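Local coordinates for chloroplast pentatricopeptide repeat protein 10 (Zea mays, PDB 4M59) that binds specific single-stranded RNA elements between chloroplast genes and acts there as a barrier to exonucleases, protecting the transcripts from decay, at residues E338-G341 against E342-R345; C348-R352 against V353-T357; R373-E376 against G377-S381. The protein carries 4 engineered substitutions. All coordinates share one frame; numbering follows the deposited sequence.

Interaction 1: residues E338-G341 against E342-R345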
loop_
_atom_site.group_PDB
_atom_site.type_symbol
_atom_site.label_atom_id
_atom_site.label_comp_id
_atom_site.label_asym_id
_atom_site.label_seq_id
_atom_site.Cartn_x
_atom_site.Cartn_y
_atom_site.Cartn_z
ATOM N N GLU A 338 -12.214 -16.529 -18.494
ATOM C CA GLU A 338 -12.071 -17.946 -18.765
ATOM C C GLU A 338 -12.467 -18.692 -17.518
ATOM O O GLU A 338 -13.212 -19.652 -17.560
ATOM C CB GLU A 338 -10.624 -18.298 -19.085
ATOM C CG GLU A 338 -10.076 -17.739 -20.380
ATOM C CD GLU A 338 -8.593 -18.035 -20.580
ATOM O OE1 GLU A 338 -7.956 -18.590 -19.672
ATOM O OE2 GLU A 338 -8.060 -17.712 -21.656
ATOM N N MET A 339 -11.960 -18.215 -16.399
ATOM C CA MET A 339 -12.124 -18.908 -15.144
ATOM C C MET A 339 -13.555 -18.876 -14.670
ATOM O O MET A 339 -14.028 -19.814 -14.059
ATOM C CB MET A 339 -11.198 -18.312 -14.103
ATOM C CG MET A 339 -11.110 -19.126 -12.853
ATOM S SD MET A 339 -9.473 -19.042 -12.151
ATOM C CE MET A 339 -8.550 -19.862 -13.428
ATOM N N LEU A 340 -14.248 -17.782 -14.969
ATOM C CA LEU A 340 -15.653 -17.645 -14.612
ATOM C C LEU A 340 -16.503 -18.636 -15.402
ATOM O O LEU A 340 -17.512 -19.137 -14.906
ATOM C CB LEU A 340 -16.136 -16.217 -14.864
ATOM C CG LEU A 340 -17.625 -15.952 -14.631
ATOM C CD1 LEU A 340 -18.029 -16.354 -13.222
ATOM C CD2 LEU A 340 -17.959 -14.492 -14.891
ATOM N N GLY A 341 -16.086 -18.911 -16.634
ATOM C CA GLY A 341 -16.783 -19.853 -17.480
ATOM C C GLY A 341 -16.537 -21.279 -17.054
ATOM O O GLY A 341 -17.459 -22.075 -16.977
ATOM N N GLU A 342 -15.310 -21.609 -16.766
ATOM C CA GLU A 342 -15.003 -22.929 -16.312
ATOM C C GLU A 342 -15.740 -23.205 -15.061
ATOM O O GLU A 342 -16.141 -24.304 -14.813
ATOM C CB GLU A 342 -13.542 -22.992 -16.016
ATOM C CG GLU A 342 -13.095 -24.278 -15.452
ATOM C CD GLU A 342 -11.596 -24.341 -15.267
ATOM O OE1 GLU A 342 -10.867 -23.658 -15.999
ATOM O OE2 GLU A 342 -11.130 -25.071 -14.384
ATOM N N MET A 343 -15.910 -22.182 -14.244
ATOM C CA MET A 343 -16.701 -22.336 -13.048
ATOM C C MET A 343 -18.042 -22.842 -13.423
ATOM O O MET A 343 -18.354 -23.959 -13.154
ATOM C CB MET A 343 -16.883 -21.029 -12.305
ATOM C CG MET A 343 -15.663 -20.481 -11.725
ATOM S SD MET A 343 -15.848 -18.884 -11.030
ATOM C CE MET A 343 -17.106 -19.243 -9.909
ATOM N N SER A 344 -18.819 -22.032 -14.117
ATOM C CA SER A 344 -20.211 -22.363 -14.428
ATOM C C SER A 344 -20.382 -23.517 -15.389
ATOM O O SER A 344 -21.472 -23.984 -15.658
ATOM C CB SER A 344 -20.931 -21.156 -14.981
ATOM O OG SER A 344 -20.280 -20.649 -16.111
ATOM N N ARG A 345 -19.276 -23.965 -15.921
ATOM C CA ARG A 345 -19.322 -25.081 -16.840
ATOM C C ARG A 345 -19.003 -26.365 -16.110
ATOM O O ARG A 345 -19.527 -27.415 -16.449
ATOM C CB ARG A 345 -18.344 -24.873 -17.977
ATOM C CG ARG A 345 -18.512 -25.860 -19.082
ATOM C CD ARG A 345 -17.662 -25.510 -20.266
ATOM N NE ARG A 345 -16.248 -25.558 -19.934
ATOM C CZ ARG A 345 -15.449 -24.499 -19.922
ATOM N NH1 ARG A 345 -15.931 -23.310 -20.235
ATOM N NH2 ARG A 345 -14.170 -24.632 -19.608
#

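Interaction 2: residues C348-R352 against V353-T357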
loop_
_atom_site.group_PDB
_atom_site.type_symbol
_atom_site.label_atom_id
_atom_site.label_comp_id
_atom_site.label_asym_id
_atom_site.label_seq_id
_atom_site.Cartn_x
_atom_site.Cartn_y
_atom_site.Cartn_z
ATOM N N CYS A 348 -19.422 -25.066 -10.727
ATOM C CA CYS A 348 -19.304 -24.076 -9.673
ATOM C C CYS A 348 -20.016 -22.800 -10.041
ATOM O O CYS A 348 -19.546 -22.034 -10.863
ATOM C CB CYS A 348 -17.844 -23.790 -9.354
ATOM S SG CYS A 348 -16.999 -25.165 -8.599
ATOM N N THR A 349 -21.160 -22.578 -9.420
ATOM C CA THR A 349 -21.952 -21.414 -9.710
ATOM C C THR A 349 -21.560 -20.272 -8.812
ATOM O O THR A 349 -21.514 -20.421 -7.604
ATOM C CB THR A 349 -23.420 -21.709 -9.541
ATOM O OG1 THR A 349 -23.598 -22.534 -8.395
ATOM C CG2 THR A 349 -23.915 -22.461 -10.735
ATOM N N PRO A 350 -21.271 -19.124 -9.412
ATOM C CA PRO A 350 -20.802 -17.921 -8.757
ATOM C C PRO A 350 -21.750 -17.441 -7.694
ATOM O O PRO A 350 -22.915 -17.783 -7.696
ATOM C CB PRO A 350 -20.781 -16.918 -9.894
ATOM C CG PRO A 350 -20.526 -17.701 -11.054
ATOM C CD PRO A 350 -21.302 -18.945 -10.866
ATOM N N ASN A 351 -21.225 -16.641 -6.787
ATOM C CA ASN A 351 -22.021 -16.049 -5.752
ATOM C C ASN A 351 -21.794 -14.564 -5.756
ATOM O O ASN A 351 -21.083 -14.054 -6.592
ATOM C CB ASN A 351 -21.655 -16.645 -4.402
ATOM C CG ASN A 351 -20.172 -16.774 -4.203
ATOM O OD1 ASN A 351 -19.718 -17.439 -3.285
ATOM N ND2 ASN A 351 -19.407 -16.143 -5.068
ATOM N N ARG A 352 -22.422 -13.866 -4.812
ATOM C CA ARG A 352 -22.319 -12.414 -4.724
ATOM C C ARG A 352 -20.883 -11.981 -4.473
ATOM O O ARG A 352 -20.524 -10.819 -4.657
ATOM C CB ARG A 352 -23.221 -11.879 -3.609
ATOM C CG ARG A 352 -24.582 -12.549 -3.533
ATOM C CD ARG A 352 -24.687 -13.461 -2.321
ATOM N NE ARG A 352 -25.601 -12.933 -1.313
ATOM C CZ ARG A 352 -26.097 -13.645 -0.306
ATOM N NH1 ARG A 352 -25.767 -14.921 -0.168
ATOM N NH2 ARG A 352 -26.923 -13.080 0.565
ATOM N N VAL A 353 -20.067 -12.937 -4.047
ATOM C CA VAL A 353 -18.680 -12.692 -3.722
ATOM C C VAL A 353 -17.861 -12.844 -4.965
ATOM O O VAL A 353 -16.903 -12.132 -5.178
ATOM C CB VAL A 353 -18.189 -13.716 -2.723
ATOM C CG1 VAL A 353 -16.810 -13.364 -2.266
ATOM C CG2 VAL A 353 -19.128 -13.783 -1.552
ATOM N N THR A 354 -18.262 -13.801 -5.783
ATOM C CA THR A 354 -17.616 -14.046 -7.046
ATOM C C THR A 354 -17.730 -12.831 -7.922
ATOM O O THR A 354 -16.746 -12.353 -8.434
ATOM C CB THR A 354 -18.247 -15.227 -7.735
ATOM O OG1 THR A 354 -18.027 -16.394 -6.947
ATOM C CG2 THR A 354 -17.631 -15.431 -9.073
ATOM N N TRP A 355 -18.935 -12.309 -8.068
ATOM C CA TRP A 355 -19.149 -11.148 -8.905
ATOM C C TRP A 355 -18.429 -9.918 -8.402
ATOM O O TRP A 355 -17.838 -9.181 -9.171
ATOM C CB TRP A 355 -20.629 -10.850 -9.016
ATOM C CG TRP A 355 -21.384 -11.957 -9.581
ATOM C CD1 TRP A 355 -22.383 -12.629 -8.995
ATOM C CD2 TRP A 355 -21.193 -12.546 -10.857
ATOM N NE1 TRP A 355 -22.842 -13.603 -9.821
ATOM C CE2 TRP A 355 -22.124 -13.566 -10.980
ATOM C CE3 TRP A 355 -20.328 -12.306 -11.914
ATOM C CZ2 TRP A 355 -22.214 -14.347 -12.104
ATOM C CZ3 TRP A 355 -20.420 -13.078 -13.024
ATOM C CH2 TRP A 355 -21.351 -14.084 -13.116
ATOM N N ASN A 356 -18.540 -9.677 -7.100
ATOM C CA ASN A 356 -17.938 -8.504 -6.482
ATOM C C ASN A 356 -16.426 -8.547 -6.616
ATOM O O ASN A 356 -15.772 -7.518 -6.777
ATOM C CB ASN A 356 -18.334 -8.412 -5.008
ATOM C CG ASN A 356 -18.520 -6.980 -4.543
ATOM O OD1 ASN A 356 -17.580 -6.185 -4.552
ATOM N ND2 ASN A 356 -19.737 -6.647 -4.135
ATOM N N THR A 357 -15.876 -9.754 -6.545
ATOM C CA THR A 357 -14.467 -9.952 -6.717
ATOM C C THR A 357 -14.145 -9.573 -8.141
ATOM O O THR A 357 -13.163 -8.902 -8.401
ATOM C CB THR A 357 -14.101 -11.403 -6.440
ATOM O OG1 THR A 357 -14.489 -11.741 -5.110
ATOM C CG2 THR A 357 -12.642 -11.613 -6.557
#

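Interaction 3: residues R373-E376 against G377-S381. Engineered in segment 377-381: Ser381 (natural residue Cys). With PO4 (phosphate ion), chain E.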
loop_
_atom_site.group_PDB
_atom_site.type_symbol
_atom_site.label_atom_id
_atom_site.label_comp_id
_atom_site.label_asym_id
_atom_site.label_seq_id
_atom_site.Cartn_x
_atom_site.Cartn_y
_atom_site.Cartn_z
ATOM N N ARG A 373 -18.639 -7.488 -19.887
ATOM C CA ARG A 373 -18.646 -8.920 -20.105
ATOM C C ARG A 373 -18.997 -9.673 -18.845
ATOM O O ARG A 373 -19.461 -10.794 -18.905
ATOM C CB ARG A 373 -17.301 -9.381 -20.644
ATOM C CG ARG A 373 -17.405 -10.503 -21.627
ATOM C CD ARG A 373 -18.322 -10.127 -22.767
ATOM N NE ARG A 373 -17.742 -9.174 -23.706
ATOM C CZ ARG A 373 -18.439 -8.247 -24.352
ATOM N NH1 ARG A 373 -19.739 -8.121 -24.151
ATOM N NH2 ARG A 373 -17.837 -7.430 -25.189
ATOM N N VAL A 374 -18.769 -9.045 -17.703
ATOM C CA VAL A 374 -19.115 -9.613 -16.417
ATOM C C VAL A 374 -20.571 -9.390 -16.135
ATOM O O VAL A 374 -21.289 -10.291 -15.739
ATOM C CB VAL A 374 -18.337 -8.936 -15.303
ATOM C CG1 VAL A 374 -18.853 -9.367 -13.978
ATOM C CG2 VAL A 374 -16.888 -9.255 -15.408
ATOM N N LEU A 375 -21.005 -8.165 -16.353
ATOM C CA LEU A 375 -22.380 -7.780 -16.174
ATOM C C LEU A 375 -23.290 -8.575 -17.087
ATOM O O LEU A 375 -24.418 -8.868 -16.754
ATOM C CB LEU A 375 -22.489 -6.302 -16.466
ATOM C CG LEU A 375 -23.830 -5.601 -16.484
ATOM C CD1 LEU A 375 -24.597 -5.916 -15.254
ATOM C CD2 LEU A 375 -23.545 -4.138 -16.550
ATOM N N GLU A 376 -22.765 -8.931 -18.246
ATOM C CA GLU A 376 -23.473 -9.760 -19.200
ATOM C C GLU A 376 -23.736 -11.123 -18.603
ATOM O O GLU A 376 -24.703 -11.783 -18.939
ATOM C CB GLU A 376 -22.629 -9.905 -20.454
ATOM C CG GLU A 376 -23.380 -10.285 -21.699
ATOM C CD GLU A 376 -22.452 -10.713 -22.802
ATOM O OE1 GLU A 376 -22.039 -11.887 -22.806
ATOM O OE2 GLU A 376 -22.124 -9.874 -23.657
ATOM N N GLY A 377 -22.854 -11.538 -17.705
ATOM C CA GLY A 377 -22.985 -12.804 -17.021
ATOM C C GLY A 377 -23.800 -12.711 -15.757
ATOM O O GLY A 377 -24.407 -13.676 -15.336
ATOM N N MET A 378 -23.808 -11.545 -15.139
ATOM C CA MET A 378 -24.635 -11.334 -13.973
ATOM C C MET A 378 -26.078 -11.384 -14.405
ATOM O O MET A 378 -26.918 -11.957 -13.734
ATOM C CB MET A 378 -24.323 -9.994 -13.324
ATOM C CG MET A 378 -22.915 -9.897 -12.798
ATOM S SD MET A 378 -22.393 -8.285 -12.235
ATOM C CE MET A 378 -23.286 -8.177 -10.711
ATOM N N ARG A 379 -26.347 -10.797 -15.554
ATOM C CA ARG A 379 -27.699 -10.733 -16.044
ATOM C C ARG A 379 -28.218 -12.084 -16.441
ATOM O O ARG A 379 -29.253 -12.507 -15.964
ATOM C CB ARG A 379 -27.798 -9.762 -17.207
ATOM C CG ARG A 379 -27.630 -8.334 -16.790
ATOM C CD ARG A 379 -28.108 -7.367 -17.837
ATOM N NE ARG A 379 -28.539 -6.121 -17.220
ATOM C CZ ARG A 379 -27.870 -4.984 -17.293
ATOM N NH1 ARG A 379 -26.749 -4.930 -17.968
ATOM N NH2 ARG A 379 -28.328 -3.906 -16.694
ATOM N N SER A 380 -27.494 -12.763 -17.325
ATOM C CA SER A 380 -27.893 -14.086 -17.790
ATOM C C SER A 380 -27.941 -15.084 -16.640
ATOM O O SER A 380 -28.643 -16.094 -16.711
ATOM C CB SER A 380 -26.940 -14.580 -18.881
ATOM O OG SER A 380 -25.614 -14.673 -18.393
ATOM N N SER A 381 -27.189 -14.798 -15.582
ATOM C CA SER A 381 -27.142 -15.668 -14.417
ATOM C C SER A 381 -28.436 -15.583 -13.609
ATOM O O SER A 381 -28.521 -16.110 -12.501
ATOM C CB SER A 381 -25.947 -15.317 -13.529
ATOM O OG SER A 381 -25.883 -16.163 -12.396
HETATM P P PO4 E . -17.589 -4.882 -28.823
HETATM O O1 PO4 E . -17.810 -6.021 -27.858
HETATM O O2 PO4 E . -16.125 -4.513 -28.840
HETATM O O3 PO4 E . -18.018 -5.306 -30.208
HETATM O O4 PO4 E . -18.405 -3.688 -28.388
#

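Interaction 1: residues E338-G341 against E342-R345
Glu338 and Glu342 meet through the backbone: Glu342 N donates to Glu338 O at 3.0 Å, the first of the i to i+4 hydrogen bonds that run through this part of helix 333-346. Met343 N follows with Met339 O (3.0 Å) and Ser344 N with Leu340 O (3.3 Å). The last of the four, Arg345 N to Gly341 O at 2.8 Å, is strongly bent and weak. A side chain adds to the grip on that carbonyl, because Ser344 OG also donates to Gly341 O at 3.3 Å. With chi1 at 57° the hydroxyl lies between its own backbone N and carbonyl carbon and is swung back toward the preceding turn, a reach that suits a side chain as short as serine.

The apolar part belongs to Leu340 and Met343. CD1 of Leu340 approaches SD of Met343 at 4.0 Å, the two chains passing at a slant. CG of Met343 stands beside its own backbone N (chi1 -67°), which lays the thioether back along the preceding turn, with SD 3.8 Å from Leu340 CA. On the solvent side, Arg345 folds its guanidinium back with one face over the backbone at Glu342 CA. OE2 of Glu342 has a weak hydrogen bond to Tyr320 OH and a long, weak ion pair with Lys309.

Helix 333-346 is wedged between two others: Met339 packs on Tyr320, Val323 and Leu324 of helix 317-328, Leu340 on Trp355 and Met358 of helix 352-359, and Met343 touches both helices.

Interaction 2: residues C348-R352 against V353-T357
Asn351 O accepts a hydrogen bond from Trp355 N at 3.1 Å, nearly straight at 166°, and this bond fixes the first turn of helix 352-359. One residue on, Asn356 N reaches Arg352 O at 3.3 Å in a weaker bond. Asn351 is the N-cap of the helix, and Thr354 three residues later sends its side chain back to it: Thr354 OG1 lies 3.2 Å from Asn351 N, a weak bond whose hydroxyl position is not quite sure. This is one half of a capping box; threonine's hydroxyl, on the beta carbon, is near enough to the backbone to turn back to the N-cap. The stronger partner of that hydroxyl is Asn321 on helix 317-328.

Since Thr354 OG1 stands beside its own backbone N (chi1 -64°), the methyl CG2 swings to the other side and meets Pro350 CB at 3.6 Å. The same Pro350 CB approaches the benzo part of the Trp355 indole, 3.7 Å from CZ2, so the rigid proline fills the corner between loop and helix. Asn351 O is also close to Trp355 CD1, at 3.1 Å. Beyond the loop, the indole packs on Leu340 of helix 333-346 and on Val374 and Met378 of helix 367-380. An alanine in place of Trp355 would probably leave a gap among these side chains and Pro350. Toward the second subunit, Arg352 packs on Lys555, Val353 on Ser560 and Asn356 on Gly558 of that chain.

Interaction 3: residues R373-E376 against G377-S381
Leu375 is crossed at a slant by the side chain of Arg379, one turn further on, and its isobutyl end meets the guanidinium: Leu375 CG is 3.3 Å from Arg379 NH1, and CD1 sits over one face of the flat group, toward its rim. The arginine chain, extended from CG to NE, carries the guanidinium across the leucine end, and NH2 goes on to a salt bridge with Glu412. The backbone backs the pair, with Arg379 N bonded to Leu375 O at 3.0 Å.

Met378 is turned to the buried side. Its N donates to Val374 O at 2.9 Å, in the carbonyl plane, while Gly377 N reaches the same oxygen at 2.8 Å from well above that plane, so one carbonyl serves two donors. Gly377 itself adds no side chain to this turn. The methionine's CG stands beside its own backbone N (chi1 -63°), which brings SD to 4.1 Å from Val374 CG1.

Glu376 works at both its ends. Its carbonyl O receives Ser380 OG at 3.1 Å, on a lone pair, and more weakly Ser380 N; its carboxylate OE2 makes a salt bridge with Arg373 NH1 at 3.0 Å. The Arg373 guanidinium is shared further: NH2 pairs with Asp369 and weakly with a phosphate ion, which Arg121 of the second subunit also binds.

With Val374 and Met378 on helix 352-359, Leu375 on helix 387-400 and charges on the outside, this is an amphipathic helix of the pentatricopeptide-repeat superhelix.

How the interactions relate
All three contacts are local, and together they step through consecutive elements: interaction 1 lies within helix 333-346, interaction 2 spans the loop into helix 352-359, and interaction 3 lies at the end of helix 367-380. Interaction 1 is a surface contact, while the other two are partly buried. Trp355 joins them: its CZ3 lies against Leu340 CD2 of interaction 1 at 3.4 Å, and its CE3 against Met378 CG of interaction 3 at 3.6 Å. Interactions 1 and 3 do not touch. The two C-terminal helix turns share i to i+4 bonds and a serine hydroxyl returning to a carbonyl, but salt bridges appear in interaction 3; interaction 2 relies on capping and a proline-tryptophan contact.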